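Local atomic coordinates of probable quinone reductase Qor (NADPH:quinone reductase) (Zeta-crystallin homolog protein) (Mycobacterium tuberculosis, PDB entry 4RVU), a protein that binds NADPH and probably uses it to reduce quinones, as other zeta-crystallin-like quinone reductases do. Residues 42-47 against 127-132; 90-95 against 121-126; 98-103 against 314-319. All blocks are in the same frame, centred on the assembly; numbering follows the deposited sequence.

All three contacts are buried and lie within one chain, at different depths. Contact 1 is almost at the centre of the chain and includes part of the NADPH pocket; its chemistry is polar, a lysine held by oxygens. Contact 2 lies about 9 Å from contact 1, centre to centre. It shares helix 120-140 with contact 1 but has no hydrogen bond between its segments: a strand valine packs on a helix alanine and its backbone. Contact 3 lies farthest out, about 15 Å from the chain centre, and rests on a single tyrosine-histidine hydrogen bond. D47 joins contacts 1 and 3, since its OD2 bonds to Y100 OH. Packing of L127 and L128 on 92-94 joins contacts 1 and 2.

Contact 1. Residues 42-47 against 127-132; sequences GVNFID and LLKGLT. With NDP (NADPH dihydro-nicotinamide-adenine-dinucleotide phosphate), chain E.
K129 and N44 reach toward each other from opposite directions beside the NADPH of this medium-chain dehydrogenase/reductase fold. N44 lies just before helix 45-52 of the GroES-like domain, and K129 is on helix 120-140. The lysine chain bends at its last two torsions (chi3 -146°, chi4 50°). This turns NZ onto N44 OD1, 2.7 Å away. NZ lies above the amide's carbonyl plane, 43° out of it, and not on a lone pair. A weak bond from NZ to V43 O and a water that accepts from NZ add to the grip, and E66 supplies a salt bridge. E66 also bonds N44 ND2, so one carboxylate holds both side chains.

L128 crosses the amide obliquely. Its CD2 meets N44 OD1 at 3.6 Å and also touches the cofactor, with C5N of NADPH 3.5 Å away. F45 binds NADPH through its backbone, N to O2N at 3.3 Å, while its ring packs obliquely near C5B. The 44-47 turn is braced from within, as N44 N donates to D47 OD2 from above the carboxylate plane. On the helix, T132 OG1 bonds L128 O from the face opposite to T132 N. The same OG1 lies 3.1 Å from C4N of NADPH, the nicotinamide carbon that carries the hydride.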
# COMPACT_ATOMS: atom_id res chain seq x y z
N GLY A 42 -7.33 -9.17 28.50
CA GLY A 42 -6.29 -9.37 27.51
C GLY A 42 -5.14 -8.40 27.68
O GLY A 42 -5.35 -7.23 28.02
N VAL A 43 -3.93 -8.88 27.47
CA VAL A 43 -2.76 -8.01 27.41
C VAL A 43 -2.36 -7.83 25.95
O VAL A 43 -2.28 -8.80 25.19
CB VAL A 43 -1.59 -8.58 28.24
CG1 VAL A 43 -0.34 -7.72 28.09
CG2 VAL A 43 -1.99 -8.64 29.71
N ASN A 44 -2.13 -6.58 25.54
CA ASN A 44 -1.77 -6.31 24.15
C ASN A 44 -0.59 -5.37 24.06
O ASN A 44 -0.44 -4.50 24.91
CB ASN A 44 -2.97 -5.74 23.40
CG ASN A 44 -4.06 -6.77 23.25
OD1 ASN A 44 -3.96 -7.67 22.41
ND2 ASN A 44 -5.09 -6.68 24.10
N PHE A 45 0.25 -5.54 23.04
CA PHE A 45 1.45 -4.73 22.95
C PHE A 45 1.12 -3.24 22.91
O PHE A 45 1.89 -2.41 23.42
CB PHE A 45 2.33 -5.12 21.77
CG PHE A 45 3.80 -5.05 22.08
CD1 PHE A 45 4.47 -3.84 22.07
CD2 PHE A 45 4.49 -6.21 22.40
CE1 PHE A 45 5.83 -3.78 22.38
CE2 PHE A 45 5.84 -6.16 22.71
CZ PHE A 45 6.51 -4.95 22.70
N ILE A 46 -0.02 -2.89 22.34
CA ILE A 46 -0.44 -1.50 22.30
C ILE A 46 -0.64 -0.91 23.68
O ILE A 46 -0.50 0.30 23.86
CB ILE A 46 -1.71 -1.28 21.42
CG1 ILE A 46 -1.87 0.20 21.06
CG2 ILE A 46 -2.95 -1.79 22.10
CD1 ILE A 46 -3.07 0.48 20.18
N ASP A 47 -0.97 -1.76 24.67
CA ASP A 47 -1.11 -1.29 26.04
C ASP A 47 0.19 -0.61 26.50
O ASP A 47 0.16 0.36 27.26
CB ASP A 47 -1.44 -2.44 27.02
CG ASP A 47 -2.70 -3.22 26.65
OD1 ASP A 47 -3.54 -2.71 25.87
OD2 ASP A 47 -2.87 -4.35 27.17
N LEU A 127 -9.73 -12.50 21.04
CA LEU A 127 -10.50 -11.49 20.29
C LEU A 127 -9.71 -10.37 19.61
O LEU A 127 -9.77 -10.25 18.39
CB LEU A 127 -11.64 -10.88 21.14
CG LEU A 127 -12.57 -10.05 20.24
CD1 LEU A 127 -13.41 -10.95 19.31
CD2 LEU A 127 -13.47 -9.08 21.01
N LEU A 128 -9.00 -9.54 20.37
CA LEU A 128 -8.30 -8.41 19.73
C LEU A 128 -7.30 -8.92 18.71
O LEU A 128 -7.26 -8.43 17.57
CB LEU A 128 -7.59 -7.53 20.77
CG LEU A 128 -7.08 -6.17 20.26
CD1 LEU A 128 -7.03 -5.14 21.39
CD2 LEU A 128 -5.71 -6.28 19.61
N LYS A 129 -6.51 -9.90 19.10
CA LYS A 129 -5.48 -10.41 18.21
C LYS A 129 -6.07 -11.22 17.05
O LYS A 129 -5.55 -11.19 15.92
CB LYS A 129 -4.47 -11.22 19.01
CG LYS A 129 -3.70 -10.38 20.04
CD LYS A 129 -2.96 -11.33 20.99
CE LYS A 129 -2.87 -10.82 22.42
NZ LYS A 129 -4.15 -10.33 23.04
N GLY A 130 -7.16 -11.94 17.31
CA GLY A 130 -7.84 -12.71 16.28
C GLY A 130 -8.56 -11.86 15.24
O GLY A 130 -8.55 -12.19 14.05
N LEU A 131 -9.18 -10.77 15.69
CA LEU A 131 -9.79 -9.80 14.77
C LEU A 131 -8.70 -9.19 13.91
O LEU A 131 -8.90 -8.91 12.72
CB LEU A 131 -10.55 -8.69 15.53
CG LEU A 131 -11.81 -9.05 16.30
CD1 LEU A 131 -12.26 -7.88 17.19
CD2 LEU A 131 -12.93 -9.45 15.35
N THR A 132 -7.53 -8.99 14.50
CA THR A 132 -6.40 -8.44 13.76
C THR A 132 -5.90 -9.43 12.71
O THR A 132 -5.70 -9.06 11.56
CB THR A 132 -5.27 -8.03 14.70
OG1 THR A 132 -5.76 -7.03 15.61
CG2 THR A 132 -4.08 -7.47 13.92
PA NDP E . 3.39 -10.36 20.77
O1A NDP E . 2.74 -11.40 21.64
O2A NDP E . 3.67 -10.67 19.33
O5B NDP E . 4.75 -9.88 21.47
C5B NDP E . 5.71 -9.12 20.74
C4B NDP E . 6.71 -10.09 20.13
O4B NDP E . 7.53 -9.44 19.15
C3B NDP E . 7.67 -10.61 21.18
O3B NDP E . 7.17 -11.78 21.83
C2B NDP E . 8.93 -10.90 20.39
O2B NDP E . 9.00 -12.27 20.02
C1B NDP E . 8.83 -10.03 19.15
N9A NDP E . 9.88 -8.99 19.25
C8A NDP E . 10.89 -8.80 18.39
N7A NDP E . 11.69 -7.79 18.78
C5A NDP E . 11.19 -7.31 19.93
C6A NDP E . 11.56 -6.23 20.88
N6A NDP E . 12.64 -5.45 20.67
N1A NDP E . 10.77 -6.06 21.97
C2A NDP E . 9.70 -6.83 22.19
N3A NDP E . 9.31 -7.82 21.37
C4A NDP E . 10.00 -8.10 20.24
O3 NDP E . 2.50 -9.03 20.85
PN NDP E . 0.99 -8.98 20.32
O1N NDP E . 0.63 -10.33 19.75
O2N NDP E . 0.15 -8.35 21.39
O5D NDP E . 1.09 -7.94 19.10
C5D NDP E . 1.95 -8.21 17.99
C4D NDP E . 2.29 -6.91 17.28
O4D NDP E . 1.17 -6.47 16.51
C3D NDP E . 2.58 -5.80 18.27
O3D NDP E . 3.64 -5.00 17.74
C2D NDP E . 1.32 -4.98 18.32
O2D NDP E . 1.63 -3.61 18.58
C1D NDP E . 0.74 -5.17 16.92
N1N NDP E . -0.72 -5.11 16.86
C2N NDP E . -1.27 -4.32 15.93
C3N NDP E . -2.65 -4.22 15.79
C7N NDP E . -3.20 -3.31 14.73
O7N NDP E . -4.41 -3.27 14.56
N7N NDP E . -2.36 -2.58 14.01
C4N NDP E . -3.59 -5.01 16.67
C5N NDP E . -2.85 -5.84 17.62
C6N NDP E . -1.47 -5.86 17.67
P2B NDP E . 10.36 -12.91 19.47
O1X NDP E . 11.26 -11.73 19.25
O2X NDP E . 10.82 -13.82 20.58
O3X NDP E . 9.96 -13.64 18.23
O HOH W 1 -4.51 -11.63 25.51

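Contact 2. Residues 90-95 against 121-126; sequences RVVSAS and EVAASA
V92 holds CG2 anti to its backbone N and CG1 between N and the carbonyl carbon (chi1 59°). CG2 is thereby carried onto the backbone of A123. The methyl lies 3.6 Å from A123 O, and it also approaches A123 C. Beside it, V92 CB and A123 CB stand 4.2 Å apart, each pointing across the contact. V92 and A123 are also the closest pair of backbones, with CA atoms 6.6 Å apart. The alanine offers just its CB to the strand.

Strand 90-93 belongs to the sheet of the GroES-like domain, and helix 120-140 packs against it. C68 on the neighbouring strand 67-74 touches both V92 and A123, while L127, the next turn of the helix, continues the apolar layer on V92. A124 and S125 rest on V329 of strand 327-331, so the helix spans more than one strand.

Several nearby side chains bond elsewhere. S125 OG bonds back to E121 O at 2.9 Å, tilted 34° from the carbonyl plane. S93 OG accepts from S95 N in an ST turn as the strand ends. R90 bonds V118 O and S120 OG, a polar tie between strand and helix at the helix start. The meeting of V92 and A123 has no hydrogen bond, which implies that apolar contact alone joins this pair.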
# COMPACT_ATOMS: atom_id res chain seq x y z
N ARG A 90 -22.13 -13.77 28.78
CA ARG A 90 -20.67 -13.79 28.73
C ARG A 90 -20.28 -13.12 27.42
O ARG A 90 -20.75 -13.53 26.35
CB ARG A 90 -20.12 -15.21 28.73
CG ARG A 90 -20.23 -15.95 30.05
CD ARG A 90 -19.85 -17.43 29.86
NE ARG A 90 -18.43 -17.57 29.65
CZ ARG A 90 -17.86 -18.25 28.65
NH1 ARG A 90 -18.60 -18.91 27.76
NH2 ARG A 90 -16.55 -18.28 28.56
N VAL A 91 -19.44 -12.10 27.50
CA VAL A 91 -19.13 -11.30 26.31
C VAL A 91 -17.65 -10.97 26.25
O VAL A 91 -16.94 -11.10 27.25
CB VAL A 91 -19.96 -10.00 26.26
CG1 VAL A 91 -21.45 -10.30 26.11
CG2 VAL A 91 -19.68 -9.13 27.48
N VAL A 92 -17.19 -10.53 25.09
CA VAL A 92 -15.79 -10.16 24.95
C VAL A 92 -15.70 -8.96 24.01
O VAL A 92 -16.45 -8.86 23.04
CB VAL A 92 -14.93 -11.36 24.49
CG1 VAL A 92 -15.41 -11.91 23.14
CG2 VAL A 92 -13.45 -10.99 24.44
N SER A 93 -14.80 -8.04 24.33
CA SER A 93 -14.60 -6.85 23.51
C SER A 93 -13.13 -6.53 23.45
O SER A 93 -12.37 -6.85 24.38
CB SER A 93 -15.36 -5.65 24.08
OG SER A 93 -15.27 -4.51 23.23
N ALA A 94 -12.72 -5.91 22.35
CA ALA A 94 -11.36 -5.44 22.16
C ALA A 94 -11.36 -3.92 22.15
O ALA A 94 -10.35 -3.29 21.83
CB ALA A 94 -10.81 -5.95 20.83
N SER A 95 -12.50 -3.33 22.51
CA SER A 95 -12.70 -1.89 22.40
C SER A 95 -13.19 -1.28 23.71
O SER A 95 -13.86 -0.25 23.70
CB SER A 95 -13.72 -1.60 21.29
OG SER A 95 -13.26 -2.13 20.06
N GLU A 121 -10.94 -17.13 29.52
CA GLU A 121 -9.51 -16.95 29.30
C GLU A 121 -9.14 -17.04 27.83
O GLU A 121 -8.36 -16.24 27.31
CB GLU A 121 -8.70 -18.02 30.03
CG GLU A 121 -8.50 -17.79 31.51
CD GLU A 121 -7.60 -18.86 32.10
OE1 GLU A 121 -7.47 -19.94 31.47
OE2 GLU A 121 -7.03 -18.63 33.18
N VAL A 122 -9.69 -18.05 27.14
CA VAL A 122 -9.44 -18.19 25.71
C VAL A 122 -10.02 -17.01 24.93
O VAL A 122 -9.37 -16.46 24.05
CB VAL A 122 -9.96 -19.54 25.17
CG1 VAL A 122 -9.92 -19.55 23.65
CG2 VAL A 122 -9.09 -20.68 25.72
N ALA A 123 -11.23 -16.59 25.27
CA ALA A 123 -11.84 -15.43 24.61
C ALA A 123 -10.98 -14.16 24.75
O ALA A 123 -10.82 -13.41 23.78
CB ALA A 123 -13.25 -15.18 25.16
N ALA A 124 -10.42 -13.93 25.93
CA ALA A 124 -9.60 -12.74 26.16
C ALA A 124 -8.20 -12.92 25.61
O ALA A 124 -7.41 -11.97 25.56
CB ALA A 124 -9.54 -12.39 27.65
N SER A 125 -7.89 -14.15 25.20
CA SER A 125 -6.65 -14.43 24.49
C SER A 125 -6.84 -14.21 23.00
O SER A 125 -5.89 -13.93 22.28
CB SER A 125 -6.23 -15.88 24.72
OG SER A 125 -5.73 -16.08 26.03
N ALA A 126 -8.08 -14.34 22.54
CA ALA A 126 -8.36 -14.53 21.12
C ALA A 126 -8.90 -13.30 20.39
O ALA A 126 -8.58 -13.10 19.22
CB ALA A 126 -9.32 -15.70 20.92

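Contact 3. Residues 98-103 against 314-319; sequences GAYAEF and RAHQDL
Y100 and H316 meet through one hydrogen bond: H316 NE2 donates to Y100 OH at 3.0 Å, and the hydroxyl lies in the imidazole plane, only 2° out of it. The side chains come from opposite directions, Y100 from the loop between strands 90-93 and 103-107, H316 from helix 312-320. Y100 keeps CG beside its backbone N (chi1 -70°), which sends the phenol toward that helix.

As an aromatic pair the rings meet rim to rim. Their planes stand at 90° with centroids 5.9 Å apart, and neither lies over the face of the other. The nearest ring carbon of the tyrosine, CE2, is 3.7 Å from H316 NE2.

Further polar partners fix both groups. The stronger partner of Y100 OH is D47 OD2 on helix 45-52; the bond from H316 comes in addition. R51 on the same helix bonds H316 ND1, which engages both ring nitrogens and limits rotation of the ring. The nearby carboxylate would probably polarise the hydroxyl.

Packing extends this toward the cofactor. H316 touches D47 and T48, and L319 rests on F45 and touches NADPH. The result is a buried set of polar contacts linking the 98-103 loop, helix 45-52 and helix 312-320, within the GroES-like catalytic domain and bordering its NADPH pocket.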
# COMPACT_ATOMS: atom_id res chain seq x y z
N GLY A 98 -10.76 1.09 29.98
CA GLY A 98 -10.30 0.72 31.31
C GLY A 98 -10.38 -0.78 31.61
O GLY A 98 -10.84 -1.18 32.69
N ALA A 99 -9.92 -1.61 30.68
CA ALA A 99 -10.08 -3.06 30.81
C ALA A 99 -9.31 -3.69 31.98
O ALA A 99 -9.71 -4.76 32.48
CB ALA A 99 -9.72 -3.76 29.50
N TYR A 100 -8.20 -3.09 32.40
CA TYR A 100 -7.44 -3.67 33.53
C TYR A 100 -8.12 -3.30 34.84
O TYR A 100 -7.62 -2.44 35.58
CB TYR A 100 -6.00 -3.15 33.60
CG TYR A 100 -5.00 -3.59 32.53
CD1 TYR A 100 -5.40 -4.05 31.28
CD2 TYR A 100 -3.64 -3.52 32.80
CE1 TYR A 100 -4.45 -4.40 30.30
CE2 TYR A 100 -2.69 -3.88 31.84
CZ TYR A 100 -3.11 -4.30 30.59
OH TYR A 100 -2.17 -4.65 29.67
N ALA A 101 -9.26 -3.93 35.12
CA ALA A 101 -10.06 -3.62 36.31
C ALA A 101 -11.04 -4.75 36.53
O ALA A 101 -11.21 -5.59 35.66
CB ALA A 101 -10.82 -2.31 36.11
N GLU A 102 -11.71 -4.75 37.69
CA GLU A 102 -12.72 -5.77 37.95
C GLU A 102 -13.96 -5.53 37.10
O GLU A 102 -14.68 -6.48 36.77
CB GLU A 102 -13.09 -5.78 39.42
CG GLU A 102 -12.01 -6.35 40.30
CD GLU A 102 -12.43 -6.42 41.74
OE1 GLU A 102 -12.30 -5.39 42.43
OE2 GLU A 102 -12.90 -7.50 42.17
N PHE A 103 -14.19 -4.26 36.77
CA PHE A 103 -15.34 -3.85 35.96
C PHE A 103 -14.90 -2.78 34.97
O PHE A 103 -14.08 -1.91 35.31
CB PHE A 103 -16.44 -3.24 36.85
CG PHE A 103 -17.03 -4.21 37.85
CD1 PHE A 103 -16.43 -4.41 39.08
CD2 PHE A 103 -18.21 -4.88 37.56
CE1 PHE A 103 -16.98 -5.29 40.00
CE2 PHE A 103 -18.78 -5.76 38.48
CZ PHE A 103 -18.15 -5.96 39.70
N ARG A 314 4.31 -6.84 35.88
CA ARG A 314 5.14 -8.00 35.58
C ARG A 314 4.88 -8.47 34.15
O ARG A 314 5.80 -8.83 33.42
CB ARG A 314 4.84 -9.11 36.62
CG ARG A 314 5.58 -10.43 36.47
CD ARG A 314 5.28 -11.35 37.71
NE ARG A 314 4.71 -12.66 37.36
CZ ARG A 314 3.57 -13.15 37.85
NH1 ARG A 314 2.86 -12.45 38.73
NH2 ARG A 314 3.13 -14.34 37.46
N ALA A 315 3.61 -8.45 33.74
CA ALA A 315 3.25 -8.82 32.38
C ALA A 315 3.87 -7.87 31.37
O ALA A 315 4.39 -8.30 30.34
CB ALA A 315 1.74 -8.84 32.22
N HIS A 316 3.81 -6.57 31.64
CA HIS A 316 4.40 -5.61 30.71
C HIS A 316 5.91 -5.79 30.61
O HIS A 316 6.48 -5.69 29.52
CB HIS A 316 4.04 -4.18 31.08
CG HIS A 316 2.68 -3.76 30.60
ND1 HIS A 316 2.44 -2.50 30.08
CD2 HIS A 316 1.50 -4.42 30.56
CE1 HIS A 316 1.16 -2.41 29.75
NE2 HIS A 316 0.57 -3.56 30.03
N GLN A 317 6.57 -6.07 31.74
CA GLN A 317 7.99 -6.40 31.71
C GLN A 317 8.30 -7.60 30.83
O GLN A 317 9.18 -7.53 29.96
CB GLN A 317 8.52 -6.68 33.13
CG GLN A 317 8.57 -5.45 34.01
CD GLN A 317 9.10 -5.76 35.40
OE1 GLN A 317 8.86 -6.84 35.94
NE2 GLN A 317 9.81 -4.81 35.99
N ASP A 318 7.61 -8.72 31.06
CA ASP A 318 7.84 -9.94 30.29
C ASP A 318 7.55 -9.74 28.80
O ASP A 318 8.27 -10.27 27.95
CB ASP A 318 6.98 -11.09 30.83
CG ASP A 318 7.37 -11.52 32.24
OD1 ASP A 318 8.46 -11.12 32.71
OD2 ASP A 318 6.59 -12.27 32.85
N LEU A 319 6.50 -8.98 28.50
CA LEU A 319 6.10 -8.76 27.12
C LEU A 319 7.17 -7.97 26.39
O LEU A 319 7.62 -8.36 25.30
CB LEU A 319 4.76 -8.02 27.08
CG LEU A 319 4.20 -7.66 25.71
CD1 LEU A 319 4.07 -8.91 24.85
CD2 LEU A 319 2.86 -6.96 25.84